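ABC transporter (Caldanaerobius, PDB 4G68) probably binds xylan-derived oligosaccharides outside the cell and hands them to an ABC transporter for uptake. Local coordinates at residues F193-K198 with Q410-Q415; A391-L396 with T403-V408. All blocks are in the same frame, centred on the assembly; numbering follows the deposited sequence.

Overall arrangement
Both contacts involve helix 398-412 near the C-terminus. Contact 2 uses its middle, where residues 403-408 pack against the short helix 392-395 just before it in sequence; contact 1 comes at its end, where residues 410-415 meet the loop 193-198, more than 200 residues earlier. Both segments of contact 2 thus fall within the long span of chain that contact 1 closes. Their centres lie about 14 Å apart. Helix 201-215 borders both, touching Leu195 and Leu411 in contact 1 and Asp393 and His404 in contact 2. Together they join the C-terminal helices to earlier parts of this solute-binding protein, one contact local in sequence and the other long-range.

Contact 1: residues F193-K198 with Q410-Q415; sequences FALGEK and QLFAKQ
Phe412 reaches out from the last turn of helix 398-412 and meets Leu195, the two side chains coming from opposite directions and the methyl reaching the ring obliquely. The methyl CD2 of Leu195 sits 3.7 Å from CE2 of Phe412. Leu195 gets there because its CG lies anti to the backbone N (chi1 169°), sending the branch across to the helix.

Glu197 comes to the same side of the ring plane, but across the ring from CE2: its OE2 lies 3.9 Å from CD1 of Phe412, and the carboxylate plane is turned 37° from the ring. This is van der Waals contact, with no hydrogen bond across the segments; the other oxygen, OE1, is weakly bonded to the backbone N of Gly203. Cut back to an alanine, Phe412 would probably leave a gap beside Leu195 and Glu197, and both would lose their contact with helix 398-412.

Just beyond Phe412 the helix ends in a Schellman motif, with Lys414 at positive phi. Phe412 also packs on Leu242 of helix 233-248, while Leu195 touches Pro202 and Tyr206, placing the contact between that helix and helix 201-215.

Contact 2: residues A391-L396 with T403-V408; sequences AWDIYL and THKDLV
Trp392 and His404 form an offset stack, the one aromatic pairing between the short helix 392-395 and helix 398-412. The six-membered ring of the indole and the imidazole have centroids 4.7 Å apart and planes inclined at 29°. Overlap is partial: CE3 of Trp392 lies over one face of the His404 ring, displaced toward its rim, and approaches NE2 to 3.4 Å. The root of the tryptophan side chain takes part too, with CB 3.4 Å from CD2 of His404. The imidazole reaches the indole because chi1 of His404 (-174°) turns CG away from the backbone N, beside the carbonyl carbon.

The polar bonds of this pair lead to a third residue. Asp208 of helix 201-215 takes NE2 of His404 on OD1 and the backbone N of Trp392 on OD2, so one carboxylate ties the imidazole to the start of the short helix. The bond from NE2 to Asp208 is likely to limit rotation of the imidazole and could stabilise positive charge on it.

Two further apolar contacts lie beside the stack. CB of Asp393 lies 3.9 Å from CD of Lys405, the aliphatic part of the lysine. Their charged ends do not touch: Asp393 OD2 and Lys405 NZ stand 4.8 Å apart, leaving at most a longer-range attraction. Leu396 CD1 makes a looser contact, 4.5 Å from CB of His404.

The one-turn helix 392-395 thus packs against the middle of the next helix, 398-412, and is fastened to helix 201-215 through Asp208, within the helical C-terminal part of a periplasmic-binding-protein-like fold.

Contact 1: residues F193-K198 with Q410-Q415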
ATOM      1  N   PHE C 193      -2.108  11.849  15.292  1.00 23.31           N
ATOM      2  CA  PHE C 193      -1.669  10.996  14.202  1.00 25.74           C
ATOM      3  C   PHE C 193      -0.220  11.340  13.853  1.00 27.87           C
ATOM      4  O   PHE C 193       0.111  12.527  13.708  1.00 26.20           O
ATOM      5  CB  PHE C 193      -2.492  11.247  12.924  1.00 24.40           C
ATOM      6  CG  PHE C 193      -3.792  10.488  12.839  1.00 23.02           C
ATOM      7  CD1 PHE C 193      -3.880   9.246  12.144  1.00 20.71           C
ATOM      8  CD2 PHE C 193      -4.964  11.029  13.370  1.00 20.78           C
ATOM      9  CE1 PHE C 193      -5.103   8.568  12.081  1.00 16.54           C
ATOM     10  CE2 PHE C 193      -6.183  10.363  13.240  1.00 20.86           C
ATOM     11  CZ  PHE C 193      -6.255   9.153  12.581  1.00 19.67           C
ATOM     12  N   ALA C 194       0.623  10.311  13.695  1.00 29.35           N
ATOM     13  CA  ALA C 194       1.924  10.487  13.058  1.00 28.20           C
ATOM     14  C   ALA C 194       1.681  10.425  11.581  1.00 25.71           C
ATOM     15  O   ALA C 194       1.387   9.339  11.086  1.00 24.00           O
ATOM     16  CB  ALA C 194       2.886   9.371  13.447  1.00 30.05           C
ATOM     17  N   LEU C 195       1.789  11.560  10.876  1.00 20.85           N
ATOM     18  CA  LEU C 195       1.754  11.499   9.370  1.00 23.50           C
ATOM     19  C   LEU C 195       3.008  12.134   8.683  1.00 23.77           C
ATOM     20  O   LEU C 195       3.416  13.234   9.072  1.00 26.68           O
ATOM     21  CB  LEU C 195       0.445  12.066   8.823  1.00 20.47           C
ATOM     22  CG  LEU C 195       0.327  12.333   7.320  1.00 20.45           C
ATOM     23  CD1 LEU C 195       0.363  11.032   6.484  1.00 16.21           C
ATOM     24  CD2 LEU C 195      -0.872  13.191   6.960  1.00 21.00           C
ATOM     25  N   GLY C 196       3.607  11.449   7.668  1.00 25.72           N
ATOM     26  CA  GLY C 196       4.573  12.093   6.804  1.00 24.89           C
ATOM     27  C   GLY C 196       4.030  12.315   5.401  1.00 28.02           C
ATOM     28  O   GLY C 196       3.896  11.345   4.637  1.00 26.99           O
ATOM     29  N   GLU C 197       3.739  13.579   5.047  1.00 24.19           N
ATOM     30  CA  GLU C 197       3.017  13.899   3.793  1.00 24.45           C
ATOM     31  C   GLU C 197       3.895  14.381   2.586  1.00 23.62           C
ATOM     32  O   GLU C 197       3.389  14.621   1.485  1.00 24.17           O
ATOM     33  CB  GLU C 197       1.833  14.848   4.090  1.00 23.98           C
ATOM     34  CG  GLU C 197       1.205  15.606   2.920  1.00 21.19           C
ATOM     35  CD  GLU C 197       0.386  14.703   1.974  1.00 23.80           C
ATOM     36  OE1 GLU C 197       0.358  13.471   2.260  1.00 24.86           O
ATOM     37  OE2 GLU C 197      -0.208  15.218   0.963  1.00 17.40           O
ATOM     38  N   LYS C 198       5.207  14.429   2.779  1.00 24.64           N
ATOM     39  CA  LYS C 198       6.174  14.943   1.761  1.00 28.10           C
ATOM     40  C   LYS C 198       6.130  14.285   0.362  1.00 30.20           C
ATOM     41  O   LYS C 198       6.369  14.944  -0.688  1.00 28.16           O
ATOM     42  CB  LYS C 198       7.583  14.755   2.290  1.00 28.99           C
ATOM     43  CG  LYS C 198       8.607  15.635   1.594  1.00 33.79           C
ATOM     44  CD  LYS C 198       9.992  15.343   2.147  1.00 33.60           C
ATOM     45  CE  LYS C 198      11.057  15.537   1.088  1.00 36.44           C
ATOM     46  NZ  LYS C 198      11.476  16.947   0.861  1.00 41.96           N
ATOM     47  N   GLN C 410      -2.753  19.783  -1.354  1.00 33.38           N
ATOM     48  CA  GLN C 410      -3.332  21.132  -1.162  1.00 35.90           C
ATOM     49  C   GLN C 410      -4.563  21.223  -0.216  1.00 35.93           C
ATOM     50  O   GLN C 410      -4.790  22.281   0.419  1.00 31.50           O
ATOM     51  CB  GLN C 410      -3.685  21.681  -2.530  1.00 37.86           C
ATOM     52  CG  GLN C 410      -2.456  22.099  -3.291  1.00 37.83           C
ATOM     53  CD  GLN C 410      -2.578  21.882  -4.777  1.00 42.68           C
ATOM     54  OE1 GLN C 410      -3.563  22.289  -5.441  1.00 46.34           O
ATOM     55  NE2 GLN C 410      -1.570  21.230  -5.315  1.00 32.15           N
ATOM     56  N   LEU C 411      -5.326  20.134  -0.113  1.00 33.05           N
ATOM     57  CA  LEU C 411      -6.324  19.983   0.955  1.00 37.47           C
ATOM     58  C   LEU C 411      -5.699  19.976   2.354  1.00 35.78           C
ATOM     59  O   LEU C 411      -6.155  20.716   3.251  1.00 36.82           O
ATOM     60  CB  LEU C 411      -7.180  18.712   0.780  1.00 37.92           C
ATOM     61  CG  LEU C 411      -8.236  18.672  -0.329  1.00 36.96           C
ATOM     62  CD1 LEU C 411      -8.829  17.259  -0.428  1.00 38.07           C
ATOM     63  CD2 LEU C 411      -9.338  19.711  -0.099  1.00 35.55           C
ATOM     64  N   PHE C 412      -4.688  19.122   2.563  1.00 34.54           N
ATOM     65  CA  PHE C 412      -3.976  19.089   3.864  1.00 33.16           C
ATOM     66  C   PHE C 412      -3.386  20.472   4.225  1.00 34.31           C
ATOM     67  O   PHE C 412      -3.224  20.817   5.430  1.00 36.20           O
ATOM     68  CB  PHE C 412      -2.853  18.073   3.836  1.00 24.65           C
ATOM     69  CG  PHE C 412      -3.295  16.641   4.091  1.00 24.79           C
ATOM     70  CD1 PHE C 412      -3.520  15.729   3.000  1.00 26.53           C
ATOM     71  CD2 PHE C 412      -3.517  16.189   5.391  1.00 22.97           C
ATOM     72  CE1 PHE C 412      -3.895  14.410   3.239  1.00 26.27           C
ATOM     73  CE2 PHE C 412      -3.883  14.871   5.638  1.00 28.06           C
ATOM     74  CZ  PHE C 412      -4.097  13.976   4.558  1.00 27.05           C
ATOM     75  N   ALA C 413      -3.046  21.229   3.181  1.00 36.83           N
ATOM     76  CA  ALA C 413      -2.243  22.466   3.318  1.00 38.48           C
ATOM     77  C   ALA C 413      -3.158  23.638   3.477  1.00 42.50           C
ATOM     78  O   ALA C 413      -2.701  24.762   3.661  1.00 46.97           O
ATOM     79  CB  ALA C 413      -1.365  22.693   2.095  1.00 35.92           C
ATOM     80  N   LYS C 414      -4.458  23.374   3.388  1.00 47.88           N
ATOM     81  CA  LYS C 414      -5.482  24.420   3.526  1.00 48.44           C
ATOM     82  C   LYS C 414      -5.338  25.484   2.420  1.00 45.71           C
ATOM     83  O   LYS C 414      -5.692  26.655   2.638  1.00 42.59           O
ATOM     84  CB  LYS C 414      -5.399  25.065   4.924  1.00 44.41           C
ATOM     85  CG  LYS C 414      -5.642  24.121   6.096  1.00 43.52           C
ATOM     86  CD  LYS C 414      -7.098  23.675   6.164  1.00 52.15           C
ATOM     87  CE  LYS C 414      -7.932  24.762   6.820  1.00 50.50           C
ATOM     88  NZ  LYS C 414      -9.372  24.412   6.880  1.00 56.32           N
ATOM     89  N   GLN C 415      -4.820  25.058   1.250  1.00 45.19           N
ATOM     90  CA  GLN C 415      -4.638  25.926   0.064  1.00 41.20           C
ATOM     91  C   GLN C 415      -5.731  25.755  -1.004  1.00 40.16           C
ATOM     92  O   GLN C 415      -5.901  26.613  -1.881  1.00 34.61           O
ATOM     93  CB  GLN C 415      -3.270  25.726  -0.575  1.00 41.92           C
ATOM     94  CG  GLN C 415      -2.109  26.142   0.303  1.00 45.53           C
ATOM     95  CD  GLN C 415      -0.779  25.697  -0.259  1.00 51.19           C
ATOM     96  OE1 GLN C 415      -0.600  25.664  -1.486  1.00 53.19           O
ATOM     97  NE2 GLN C 415       0.168  25.378   0.639  1.00 57.29           N
TER

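Contact 2: residues A391-L396 with T403-V408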
ATOM      1  N   ALA C 391      -5.426   1.857  -3.790  1.00 19.89           N
ATOM      2  CA  ALA C 391      -5.162   3.300  -3.600  1.00 18.77           C
ATOM      3  C   ALA C 391      -5.151   3.972  -4.956  1.00 22.03           C
ATOM      4  O   ALA C 391      -4.713   3.368  -5.988  1.00 22.04           O
ATOM      5  CB  ALA C 391      -3.821   3.470  -2.957  1.00 20.03           C
ATOM      6  N   TRP C 392      -5.604   5.227  -5.001  1.00 21.96           N
ATOM      7  CA  TRP C 392      -5.875   5.859  -6.341  1.00 20.10           C
ATOM      8  C   TRP C 392      -4.634   6.128  -7.173  1.00 18.72           C
ATOM      9  O   TRP C 392      -4.672   6.172  -8.419  1.00 17.75           O
ATOM     10  CB  TRP C 392      -6.676   7.139  -6.107  1.00 20.15           C
ATOM     11  CG  TRP C 392      -8.085   6.922  -5.522  1.00 19.74           C
ATOM     12  CD1 TRP C 392      -8.578   5.835  -4.792  1.00 17.93           C
ATOM     13  CD2 TRP C 392      -9.173   7.893  -5.557  1.00 19.47           C
ATOM     14  NE1 TRP C 392      -9.898   6.037  -4.429  1.00 18.79           N
ATOM     15  CE2 TRP C 392     -10.308   7.278  -4.847  1.00 20.52           C
ATOM     16  CE3 TRP C 392      -9.321   9.179  -6.116  1.00 20.96           C
ATOM     17  CZ2 TRP C 392     -11.529   7.928  -4.721  1.00 19.91           C
ATOM     18  CZ3 TRP C 392     -10.528   9.823  -5.941  1.00 21.11           C
ATOM     19  CH2 TRP C 392     -11.614   9.208  -5.253  1.00 21.59           C
ATOM     20  N   ASP C 393      -3.489   6.329  -6.518  1.00 19.39           N
ATOM     21  CA  ASP C 393      -2.234   6.502  -7.206  1.00 20.78           C
ATOM     22  C   ASP C 393      -1.680   5.205  -7.841  1.00 25.34           C
ATOM     23  O   ASP C 393      -0.847   5.298  -8.770  1.00 24.06           O
ATOM     24  CB  ASP C 393      -1.131   7.208  -6.369  1.00 24.66           C
ATOM     25  CG  ASP C 393      -0.584   6.355  -5.166  1.00 27.36           C
ATOM     26  OD1 ASP C 393      -1.230   5.323  -4.832  1.00 24.59           O
ATOM     27  OD2 ASP C 393       0.465   6.774  -4.500  1.00 23.61           O
ATOM     28  N   ILE C 394      -2.100   4.040  -7.317  1.00 24.32           N
ATOM     29  CA  ILE C 394      -1.853   2.723  -7.967  1.00 25.88           C
ATOM     30  C   ILE C 394      -2.919   2.418  -8.996  1.00 23.26           C
ATOM     31  O   ILE C 394      -2.657   1.591  -9.887  1.00 23.21           O
ATOM     32  CB  ILE C 394      -1.956   1.542  -6.988  1.00 28.87           C
ATOM     33  CG1 ILE C 394      -0.814   1.538  -5.990  1.00 35.53           C
ATOM     34  CG2 ILE C 394      -2.047   0.180  -7.726  1.00 36.14           C
ATOM     35  CD1 ILE C 394      -0.982   0.447  -4.944  1.00 30.63           C
ATOM     36  N   TYR C 395      -4.146   2.953  -8.823  1.00 25.29           N
ATOM     37  CA  TYR C 395      -5.292   2.612  -9.736  1.00 23.88           C
ATOM     38  C   TYR C 395      -5.248   3.534 -10.989  1.00 26.81           C
ATOM     39  O   TYR C 395      -5.375   3.084 -12.127  1.00 25.81           O
ATOM     40  CB  TYR C 395      -6.678   2.676  -9.020  1.00 23.62           C
ATOM     41  CG  TYR C 395      -7.877   2.079  -9.778  1.00 24.16           C
ATOM     42  CD1 TYR C 395      -8.332   0.778  -9.481  1.00 24.07           C
ATOM     43  CD2 TYR C 395      -8.536   2.793 -10.793  1.00 22.85           C
ATOM     44  CE1 TYR C 395      -9.412   0.198 -10.165  1.00 24.61           C
ATOM     45  CE2 TYR C 395      -9.615   2.236 -11.499  1.00 23.95           C
ATOM     46  CZ  TYR C 395     -10.066   0.949 -11.158  1.00 23.24           C
ATOM     47  OH  TYR C 395     -11.150   0.386 -11.836  1.00 23.79           O
ATOM     48  N   LEU C 396      -5.076   4.831 -10.769  1.00 25.42           N
ATOM     49  CA  LEU C 396      -4.815   5.766 -11.838  1.00 25.32           C
ATOM     50  C   LEU C 396      -3.361   5.618 -12.207  1.00 28.04           C
ATOM     51  O   LEU C 396      -2.607   5.001 -11.458  1.00 23.82           O
ATOM     52  CB  LEU C 396      -5.092   7.184 -11.327  1.00 27.52           C
ATOM     53  CG  LEU C 396      -6.501   7.409 -10.778  1.00 27.55           C
ATOM     54  CD1 LEU C 396      -6.612   8.728 -10.016  1.00 32.95           C
ATOM     55  CD2 LEU C 396      -7.562   7.382 -11.898  1.00 28.87           C
ATOM     56  N   THR C 403      -1.937  14.156 -10.288  1.00 31.64           N
ATOM     57  CA  THR C 403      -2.952  15.211 -10.093  1.00 31.84           C
ATOM     58  C   THR C 403      -3.650  15.039  -8.705  1.00 34.10           C
ATOM     59  O   THR C 403      -3.670  15.982  -7.868  1.00 30.57           O
ATOM     60  CB  THR C 403      -3.954  15.275 -11.287  1.00 35.90           C
ATOM     61  OG1 THR C 403      -3.301  15.754 -12.495  1.00 32.64           O
ATOM     62  CG2 THR C 403      -5.163  16.173 -10.969  1.00 38.74           C
ATOM     63  N   HIS C 404      -4.204  13.840  -8.482  1.00 31.31           N
ATOM     64  CA  HIS C 404      -4.803  13.448  -7.205  1.00 30.63           C
ATOM     65  C   HIS C 404      -3.867  13.713  -6.054  1.00 28.69           C
ATOM     66  O   HIS C 404      -4.218  14.426  -5.131  1.00 23.34           O
ATOM     67  CB  HIS C 404      -5.251  11.972  -7.239  1.00 31.62           C
ATOM     68  CG  HIS C 404      -6.024  11.536  -6.000  1.00 29.03           C
ATOM     69  ND1 HIS C 404      -6.931  12.327  -5.398  1.00 31.68           N
ATOM     70  CD2 HIS C 404      -5.950  10.384  -5.251  1.00 27.72           C
ATOM     71  CE1 HIS C 404      -7.415  11.715  -4.331  1.00 31.73           C
ATOM     72  NE2 HIS C 404      -6.831  10.512  -4.240  1.00 34.28           N
ATOM     73  N   LYS C 405      -2.654  13.157  -6.114  1.00 30.70           N
ATOM     74  CA  LYS C 405      -1.672  13.366  -5.053  1.00 28.98           C
ATOM     75  C   LYS C 405      -1.408  14.822  -4.769  1.00 29.71           C
ATOM     76  O   LYS C 405      -1.275  15.196  -3.589  1.00 26.53           O
ATOM     77  CB  LYS C 405      -0.347  12.668  -5.370  1.00 29.58           C
ATOM     78  CG  LYS C 405      -0.410  11.160  -5.264  1.00 27.27           C
ATOM     79  CD  LYS C 405       0.817  10.496  -5.846  1.00 25.39           C
ATOM     80  CE  LYS C 405       2.115  10.924  -5.210  1.00 28.33           C
ATOM     81  NZ  LYS C 405       3.191  10.378  -6.055  1.00 23.55           N
ATOM     82  N   ASP C 406      -1.321  15.662  -5.812  1.00 29.32           N
ATOM     83  CA  ASP C 406      -0.939  17.086  -5.566  1.00 31.84           C
ATOM     84  C   ASP C 406      -2.047  17.884  -4.917  1.00 29.88           C
ATOM     85  O   ASP C 406      -1.789  18.672  -3.947  1.00 28.11           O
ATOM     86  CB  ASP C 406      -0.480  17.824  -6.833  1.00 35.58           C
ATOM     87  CG  ASP C 406       0.775  17.236  -7.430  1.00 39.55           C
ATOM     88  OD1 ASP C 406       1.603  16.687  -6.663  1.00 34.55           O
ATOM     89  OD2 ASP C 406       0.927  17.292  -8.680  1.00 42.67           O
ATOM     90  N   LEU C 407      -3.265  17.628  -5.404  1.00 29.23           N
ATOM     91  CA  LEU C 407      -4.469  18.250  -4.919  1.00 27.03           C
ATOM     92  C   LEU C 407      -4.899  17.765  -3.538  1.00 25.40           C
ATOM     93  O   LEU C 407      -5.493  18.494  -2.780  1.00 25.91           O
ATOM     94  CB  LEU C 407      -5.620  17.961  -5.917  1.00 28.35           C
ATOM     95  CG  LEU C 407      -5.640  18.646  -7.311  1.00 29.55           C
ATOM     96  CD1 LEU C 407      -6.843  18.195  -8.139  1.00 26.80           C
ATOM     97  CD2 LEU C 407      -5.548  20.172  -7.234  1.00 32.58           C
ATOM     98  N   VAL C 408      -4.729  16.486  -3.256  1.00 27.96           N
ATOM     99  CA  VAL C 408      -5.002  16.070  -1.878  1.00 28.37           C
ATOM    100  C   VAL C 408      -3.993  16.835  -1.036  1.00 27.67           C
ATOM    101  O   VAL C 408      -4.339  17.287   0.059  1.00 29.45           O
ATOM    102  CB  VAL C 408      -4.970  14.525  -1.640  1.00 31.00           C
ATOM    103  CG1 VAL C 408      -4.903  14.199  -0.133  1.00 30.59           C
ATOM    104  CG2 VAL C 408      -6.209  13.857  -2.232  1.00 25.71           C
TER